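Local atomic coordinates of uncharacterized protein ScGH5_18 (Streptomyces cattleya, PDB entry 7LR8), a protein that probably hydrolyses the beta-1,4 bond between mannose and N-acetylglucosamine in N-glycan core fragments, as a family 5 glycoside hydrolase. Residues T221-T231 with T242-A253. The protein carries 1 engineered substitution. Residues are numbered along the deposited sequence; the frame is centred on the assembly and turned at random.
With BMA (beta-D-mannopyranose), chain D; NAG (2-acetamido-2-deoxy-beta-D-glucopyranose), chain C.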
ATOM      1  N   THR B 221     -24.912   8.773  15.372  1.00 17.21           N
ATOM      2  CA  THR B 221     -23.631   9.450  15.555  1.00 20.97           C
ATOM      3  C   THR B 221     -22.637   8.479  16.175  1.00 22.52           C
ATOM      4  O   THR B 221     -22.928   7.869  17.210  1.00 24.02           O
ATOM      5  CB  THR B 221     -23.771  10.678  16.456  1.00 21.48           C
ATOM      6  OG1 THR B 221     -24.797  11.533  15.952  1.00 20.75           O
ATOM      7  CG2 THR B 221     -22.459  11.445  16.523  1.00 21.47           C
ATOM      8  N   ALA B 222     -21.466   8.340  15.560  1.00 17.53           N
ATOM      9  CA  ALA B 222     -20.422   7.489  16.107  1.00 20.41           C
ATOM     10  C   ALA B 222     -19.349   8.357  16.747  1.00 21.22           C
ATOM     11  O   ALA B 222     -18.891   9.328  16.139  1.00 23.87           O
ATOM     12  CB  ALA B 222     -19.816   6.598  15.024  1.00 20.08           C
ATOM     13  N   VAL B 223     -18.973   8.026  17.978  1.00 20.00           N
ATOM     14  CA  VAL B 223     -17.858   8.690  18.647  1.00 21.19           C
ATOM     15  C   VAL B 223     -16.837   7.638  19.059  1.00 18.19           C
ATOM     16  O   VAL B 223     -17.184   6.498  19.403  1.00 17.77           O
ATOM     17  CB  VAL B 223     -18.310   9.516  19.874  1.00 22.04           C
ATOM     18  CG1 VAL B 223     -19.176  10.696  19.427  1.00 24.24           C
ATOM     19  CG2 VAL B 223     -19.057   8.644  20.862  1.00 19.10           C
ATOM     20  N   HIS B 224     -15.563   8.036  19.010  1.00 17.50           N
ATOM     21  CA  HIS B 224     -14.433   7.194  19.385  1.00 18.50           C
ATOM     22  C   HIS B 224     -13.682   7.909  20.503  1.00 17.72           C
ATOM     23  O   HIS B 224     -13.118   8.984  20.272  1.00 19.33           O
ATOM     24  CB  HIS B 224     -13.496   6.965  18.195  1.00 20.37           C
ATOM     25  CG  HIS B 224     -14.134   6.283  17.021  1.00 16.62           C
ATOM     26  ND1 HIS B 224     -13.601   6.357  15.751  1.00 20.37           N
ATOM     27  CD2 HIS B 224     -15.240   5.505  16.921  1.00 17.57           C
ATOM     28  CE1 HIS B 224     -14.348   5.654  14.918  1.00 19.67           C
ATOM     29  NE2 HIS B 224     -15.356   5.135  15.600  1.00 18.01           N
ATOM     30  N   SER B 225     -13.663   7.316  21.707  1.00 18.08           N
ATOM     31  CA  SER B 225     -13.162   8.001  22.901  1.00 17.25           C
ATOM     32  C   SER B 225     -11.777   7.486  23.287  1.00 17.28           C
ATOM     33  O   SER B 225     -11.631   6.331  23.707  1.00 16.63           O
ATOM     34  CB  SER B 225     -14.126   7.823  24.065  1.00 18.01           C
ATOM     35  OG  SER B 225     -13.613   8.501  25.201  1.00 18.12           O
ATOM     36  N   TRP B 226     -10.775   8.359  23.198  1.00 15.53           N
ATOM     37  CA  TRP B 226      -9.379   7.970  23.406  1.00 16.49           C
ATOM     38  C   TRP B 226      -8.692   9.013  24.271  1.00 19.95           C
ATOM     39  O   TRP B 226      -8.381  10.112  23.794  1.00 20.68           O
ATOM     40  CB  TRP B 226      -8.661   7.802  22.065  1.00 18.40           C
ATOM     41  CG  TRP B 226      -9.131   6.586  21.365  1.00 17.95           C
ATOM     42  CD1 TRP B 226      -9.984   6.522  20.296  1.00 18.12           C
ATOM     43  CD2 TRP B 226      -8.806   5.241  21.705  1.00 18.92           C
ATOM     44  NE1 TRP B 226     -10.191   5.209  19.936  1.00 20.27           N
ATOM     45  CE2 TRP B 226      -9.498   4.402  20.805  1.00 18.53           C
ATOM     46  CE3 TRP B 226      -8.024   4.661  22.704  1.00 20.03           C
ATOM     47  CZ2 TRP B 226      -9.387   3.013  20.851  1.00 19.06           C
ATOM     48  CZ3 TRP B 226      -7.918   3.275  22.754  1.00 20.29           C
ATOM     49  CH2 TRP B 226      -8.601   2.469  21.845  1.00 20.04           C
ATOM     50  N   VAL B 227      -8.421   8.656  25.536  1.00 18.38           N
ATOM     51  CA  VAL B 227      -7.921   9.632  26.506  1.00 19.00           C
ATOM     52  C   VAL B 227      -6.439   9.941  26.356  1.00 20.97           C
ATOM     53  O   VAL B 227      -5.913  10.746  27.134  1.00 23.39           O
ATOM     54  CB  VAL B 227      -8.234   9.176  27.949  1.00 19.82           C
ATOM     55  CG1 VAL B 227      -9.741   9.078  28.149  1.00 20.40           C
ATOM     56  CG2 VAL B 227      -7.564   7.856  28.283  1.00 20.95           C
ATOM     57  N   PHE B 228      -5.745   9.355  25.370  1.00 19.94           N
ATOM     58  CA  PHE B 228      -4.404   9.826  25.046  1.00 21.69           C
ATOM     59  C   PHE B 228      -4.427  11.094  24.195  1.00 21.36           C
ATOM     60  O   PHE B 228      -3.366  11.570  23.772  1.00 22.82           O
ATOM     61  CB  PHE B 228      -3.575   8.731  24.345  1.00 22.22           C
ATOM     62  CG  PHE B 228      -4.218   8.137  23.110  1.00 25.46           C
ATOM     63  CD1 PHE B 228      -4.587   8.928  22.029  1.00 24.14           C
ATOM     64  CD2 PHE B 228      -4.416   6.768  23.024  1.00 26.79           C
ATOM     65  CE1 PHE B 228      -5.169   8.368  20.898  1.00 26.58           C
ATOM     66  CE2 PHE B 228      -4.996   6.204  21.907  1.00 26.57           C
ATOM     67  CZ  PHE B 228      -5.366   7.003  20.833  1.00 26.23           C
ATOM     68  N   ASN B 229      -5.608  11.654  23.963  1.00 22.88           N
ATOM     69  CA  ASN B 229      -5.797  12.837  23.135  1.00 23.99           C
ATOM     70  C   ASN B 229      -5.487  14.140  23.866  1.00 26.92           C
ATOM     71  O   ASN B 229      -5.914  15.206  23.403  1.00 24.68           O
ATOM     72  CB  ASN B 229      -7.234  12.865  22.613  1.00 22.28           C
ATOM     73  CG  ASN B 229      -8.254  13.068  23.715  1.00 23.20           C
ATOM     74  OD1 ASN B 229      -7.907  13.233  24.900  1.00 22.42           O
ATOM     75  ND2 ASN B 229      -9.524  13.052  23.341  1.00 19.62           N
ATOM     76  N   GLY B 230      -4.810  14.075  25.015  1.00 23.11           N
ATOM     77  CA  GLY B 230      -4.571  15.224  25.862  1.00 25.11           C
ATOM     78  C   GLY B 230      -5.331  15.186  27.168  1.00 25.82           C
ATOM     79  O   GLY B 230      -4.982  15.924  28.098  1.00 26.44           O
ATOM     80  N   THR B 231      -6.362  14.339  27.262  1.00 23.12           N
ATOM     81  CA  THR B 231      -7.169  14.293  28.473  1.00 23.81           C
ATOM     82  C   THR B 231      -6.370  13.747  29.643  1.00 26.87           C
ATOM     83  O   THR B 231      -6.279  14.386  30.698  1.00 23.58           O
ATOM     84  CB  THR B 231      -8.414  13.438  28.250  1.00 19.70           C
ATOM     85  OG1 THR B 231      -9.222  14.010  27.205  1.00 20.35           O
ATOM     86  CG2 THR B 231      -9.207  13.368  29.546  1.00 23.38           C
ATOM     87  N   THR B 242     -10.746  11.963  32.839  1.00 22.67           N
ATOM     88  CA  THR B 242     -10.335  10.769  32.113  1.00 21.30           C
ATOM     89  C   THR B 242     -11.424   9.700  32.162  1.00 20.95           C
ATOM     90  O   THR B 242     -11.692   9.040  31.152  1.00 21.64           O
ATOM     91  CB  THR B 242      -9.012  10.255  32.675  1.00 26.34           C
ATOM     92  OG1 THR B 242      -7.974  11.190  32.342  1.00 25.52           O
ATOM     93  CG2 THR B 242      -8.655   8.902  32.089  1.00 23.42           C
ATOM     94  N   ALA B 243     -12.097   9.557  33.307  1.00 21.71           N
ATOM     95  CA  ALA B 243     -13.141   8.538  33.446  1.00 22.65           C
ATOM     96  C   ALA B 243     -14.413   8.913  32.697  1.00 25.01           C
ATOM     97  O   ALA B 243     -15.185   8.030  32.305  1.00 23.58           O
ATOM     98  CB  ALA B 243     -13.469   8.310  34.920  1.00 26.59           C
ATOM     99  N   GLN B 244     -14.672  10.203  32.529  1.00 20.32           N
ATOM    100  CA  GLN B 244     -15.915  10.669  31.943  1.00 19.56           C
ATOM    101  C   GLN B 244     -15.756  11.069  30.483  1.00 22.40           C
ATOM    102  O   GLN B 244     -16.710  11.572  29.880  1.00 21.87           O
ATOM    103  CB  GLN B 244     -16.452  11.850  32.763  1.00 24.82           C
ATOM    104  CG  GLN B 244     -16.910  11.488  34.192  1.00 22.33           C
ATOM    105  CD  GLN B 244     -18.313  10.911  34.210  1.00 23.35           C
ATOM    106  OE1 GLN B 244     -19.075  11.069  33.253  1.00 29.84           O
ATOM    107  NE2 GLN B 244     -18.667  10.254  35.304  1.00 33.93           N
ATOM    108  N   HIS B 245     -14.576  10.865  29.898  1.00 17.91           N
ATOM    109  CA  HIS B 245     -14.347  11.389  28.560  1.00 17.38           C
ATOM    110  C   HIS B 245     -15.316  10.784  27.549  1.00 20.23           C
ATOM    111  O   HIS B 245     -15.827  11.488  26.671  1.00 18.75           O
ATOM    112  CB  HIS B 245     -12.894  11.154  28.139  1.00 17.86           C
ATOM    113  CG  HIS B 245     -12.570  11.730  26.795  1.00 19.46           C
ATOM    114  ND1 HIS B 245     -12.796  11.048  25.613  1.00 18.73           N
ATOM    115  CD2 HIS B 245     -12.097  12.949  26.443  1.00 20.25           C
ATOM    116  CE1 HIS B 245     -12.447  11.816  24.596  1.00 19.81           C
ATOM    117  NE2 HIS B 245     -12.032  12.977  25.070  1.00 18.34           N
ATOM    118  N   ALA B 246     -15.595   9.488  27.659  1.00 21.46           N
ATOM    119  CA  ALA B 246     -16.483   8.867  26.680  1.00 19.09           C
ATOM    120  C   ALA B 246     -17.923   9.350  26.845  1.00 20.81           C
ATOM    121  O   ALA B 246     -18.614   9.598  25.848  1.00 21.30           O
ATOM    122  CB  ALA B 246     -16.396   7.345  26.783  1.00 18.21           C
ATOM    123  N   ALA B 247     -18.400   9.483  28.091  1.00 22.00           N
ATOM    124  CA  ALA B 247     -19.723  10.059  28.325  1.00 21.66           C
ATOM    125  C   ALA B 247     -19.789  11.498  27.825  1.00 23.13           C
ATOM    126  O   ALA B 247     -20.823  11.946  27.321  1.00 21.22           O
ATOM    127  CB  ALA B 247     -20.072   9.993  29.818  1.00 19.07           C
ATOM    128  N   TYR B 248     -18.693  12.243  27.965  1.00 17.15           N
ATOM    129  CA  TYR B 248     -18.649  13.598  27.421  1.00 20.72           C
ATOM    130  C   TYR B 248     -18.876  13.608  25.914  1.00 21.43           C
ATOM    131  O   TYR B 248     -19.649  14.423  25.397  1.00 22.48           O
ATOM    132  CB  TYR B 248     -17.305  14.230  27.731  1.00 23.59           C
ATOM    133  CG  TYR B 248     -17.058  15.545  27.028  1.00 20.06           C
ATOM    134  CD1 TYR B 248     -17.929  16.614  27.189  1.00 21.62           C
ATOM    135  CD2 TYR B 248     -15.924  15.735  26.258  1.00 21.06           C
ATOM    136  CE1 TYR B 248     -17.692  17.833  26.568  1.00 19.70           C
ATOM    137  CE2 TYR B 248     -15.673  16.950  25.643  1.00 20.44           C
ATOM    138  CZ  TYR B 248     -16.556  17.991  25.802  1.00 23.90           C
ATOM    139  OH  TYR B 248     -16.302  19.201  25.192  1.00 24.30           O
ATOM    140  N   LEU B 249     -18.157  12.760  25.180  1.00 20.35           N
ATOM    141  CA  LEU B 249     -18.327  12.764  23.729  1.00 19.79           C
ATOM    142  C   LEU B 249     -19.756  12.397  23.357  1.00 20.41           C
ATOM    143  O   LEU B 249     -20.324  12.954  22.407  1.00 21.52           O
ATOM    144  CB  LEU B 249     -17.333  11.810  23.066  1.00 22.41           C
ATOM    145  CG  LEU B 249     -15.887  12.271  22.903  1.00 25.22           C
ATOM    146  CD1 LEU B 249     -15.124  11.217  22.114  1.00 26.51           C
ATOM    147  CD2 LEU B 249     -15.811  13.635  22.217  1.00 26.59           C
ATOM    148  N   VAL B 250     -20.357  11.469  24.107  1.00 21.06           N
ATOM    149  CA  VAL B 250     -21.741  11.073  23.854  1.00 20.98           C
ATOM    150  C   VAL B 250     -22.666  12.274  23.989  1.00 22.88           C
ATOM    151  O   VAL B 250     -23.471  12.562  23.096  1.00 24.75           O
ATOM    152  CB  VAL B 250     -22.152   9.931  24.805  1.00 19.51           C
ATOM    153  CG1 VAL B 250     -23.682   9.744  24.833  1.00 22.32           C
ATOM    154  CG2 VAL B 250     -21.449   8.632  24.423  1.00 22.26           C
ATOM    155  N   GLU B 251     -22.561  12.997  25.107  1.00 20.05           N
ATOM    156  CA  GLU B 251     -23.474  14.111  25.339  1.00 18.81           C
ATOM    157  C   GLU B 251     -23.128  15.310  24.464  1.00 23.84           C
ATOM    158  O   GLU B 251     -24.022  16.079  24.092  1.00 22.83           O
ATOM    159  CB  GLU B 251     -23.475  14.499  26.820  1.00 20.55           C
ATOM    160  CG  GLU B 251     -24.067  13.422  27.711  1.00 24.38           C
ATOM    161  CD  GLU B 251     -25.470  13.046  27.291  1.00 25.91           C
ATOM    162  OE1 GLU B 251     -26.292  13.970  27.099  1.00 24.90           O
ATOM    163  OE2 GLU B 251     -25.751  11.831  27.160  1.00 26.46           O
ATOM    164  N   LEU B 252     -21.846  15.489  24.134  1.00 20.89           N
ATOM    165  CA  LEU B 252     -21.458  16.576  23.244  1.00 22.05           C
ATOM    166  C   LEU B 252     -22.043  16.373  21.857  1.00 22.32           C
ATOM    167  O   LEU B 252     -22.565  17.316  21.248  1.00 22.19           O
ATOM    168  CB  LEU B 252     -19.932  16.668  23.164  1.00 21.52           C
ATOM    169  CG  LEU B 252     -19.336  17.721  22.227  1.00 23.39           C
ATOM    170  CD1 LEU B 252     -19.726  19.110  22.698  1.00 25.83           C
ATOM    171  CD2 LEU B 252     -17.822  17.587  22.160  1.00 20.68           C
ATOM    172  N   ALA B 253     -21.965  15.141  21.347  1.00 21.38           N
ATOM    173  CA  ALA B 253     -22.409  14.856  19.986  1.00 22.75           C
ATOM    174  C   ALA B 253     -23.894  15.152  19.812  1.00 21.89           C
ATOM    175  O   ALA B 253     -24.337  15.500  18.709  1.00 22.73           O
ATOM    176  CB  ALA B 253     -22.103  13.398  19.640  1.00 24.11           C
TER
HETATM  177  C1  BMA D   2      -8.233   4.585  16.780  1.00 29.52           C
HETATM  178  C2  BMA D   2      -8.576   3.240  16.063  1.00 34.24           C
HETATM  179  C3  BMA D   2      -7.284   2.542  15.691  1.00 23.19           C
HETATM  180  C4  BMA D   2      -6.279   2.544  16.923  1.00 19.39           C
HETATM  181  C5  BMA D   2      -6.972   3.050  18.219  1.00 24.61           C
HETATM  182  C6  BMA D   2      -6.033   3.168  19.399  1.00 17.73           C
HETATM  183  O2  BMA D   2      -9.348   3.449  14.891  1.00 26.54           O
HETATM  184  O3  BMA D   2      -6.716   3.120  14.488  1.00 29.37           O
HETATM  185  O4  BMA D   2      -5.824   1.233  17.115  1.00 21.43           O
HETATM  186  O5  BMA D   2      -7.491   4.376  18.004  1.00 27.47           O
HETATM  187  O6  BMA D   2      -5.011   4.130  19.041  1.00 27.13           O
HETATM  188  C1  NAG C   1      -5.042   8.815  16.292  1.00 38.13           C
HETATM  189  C2  NAG C   1      -4.375   7.541  15.774  1.00 40.71           C
HETATM  190  C3  NAG C   1      -5.434   6.529  15.316  1.00 30.03           C
HETATM  191  C4  NAG C   1      -6.491   6.305  16.396  1.00 30.50           C
HETATM  192  C5  NAG C   1      -7.055   7.666  16.807  1.00 34.14           C
HETATM  193  C6  NAG C   1      -8.092   7.628  17.902  1.00 31.73           C
HETATM  194  C7  NAG C   1      -2.197   7.435  14.623  1.00 40.71           C
HETATM  195  C8  NAG C   1      -1.410   7.888  13.424  1.00 26.05           C
HETATM  196  N2  NAG C   1      -3.464   7.861  14.685  1.00 45.91           N
HETATM  197  O1  NAG C   1      -4.065   9.652  16.815  1.00 33.50           O
HETATM  198  O3  NAG C   1      -4.813   5.298  14.969  1.00 21.49           O
HETATM  199  O4  NAG C   1      -7.500   5.449  15.861  1.00 26.35           O
HETATM  200  O5  NAG C   1      -5.987   8.486  17.299  1.00 37.81           O
HETATM  201  O6  NAG C   1      -8.666   8.914  18.099  1.00 32.44           O
HETATM  202  O7  NAG C   1      -1.708   6.710  15.489  1.00 37.21           O
HETATM  203  O   HOH W   1     -25.739  13.265  17.652  1.00 22.75           O
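Val223 packing on Leu249 and Ser225 bonded to His245 mark a buried strand-to-helix contact of a (beta/alpha)8 barrel, the fold of family 5 glycoside hydrolases. Strand 221-225 and helix 242-253 run antiparallel, at 163° with axes 8.1 Å apart, as expected when a barrel strand is followed by its outer helix. Outward-facing Thr221, Val223 and Ser225 meet the helix: Val223 CB lies 4.1 Å from Leu249 CB, and Thr221 CG2 3.7 Å from Ala253 CB. Ser225 OG, anti to its own N (chi1 -180°), hydrogen-bonds His245 ND1 at 2.7 Å, reaching the imidazole at its edge near the ring plane. Asn229 ND2 approaches NE2 of the same ring to 3.0 Å, the amide turned 71° from it. ND2 bonds Asp199, while OD1 accepts Thr231 N in an Asx turn and, on a lone pair in the carbonyl plane, Thr231 OG1 at 2.8 Å. Trp226 leaves the backbone away from the helix, and its ring lines the glycan pocket, where one face carries mannose O5, 3.4 Å from NE1; NE1 itself bonds Glu268. Replacing the indole with an alanine is likely to cost the mannose its aromatic platform and leave Glu268 without its NE1 donor. Beyond the pair, strand 264-269 hydrogen-bonds alongside strand 221-225, while helices 200-203 and 281-293 pack against helix 242-253 through Leu249 and Ala246.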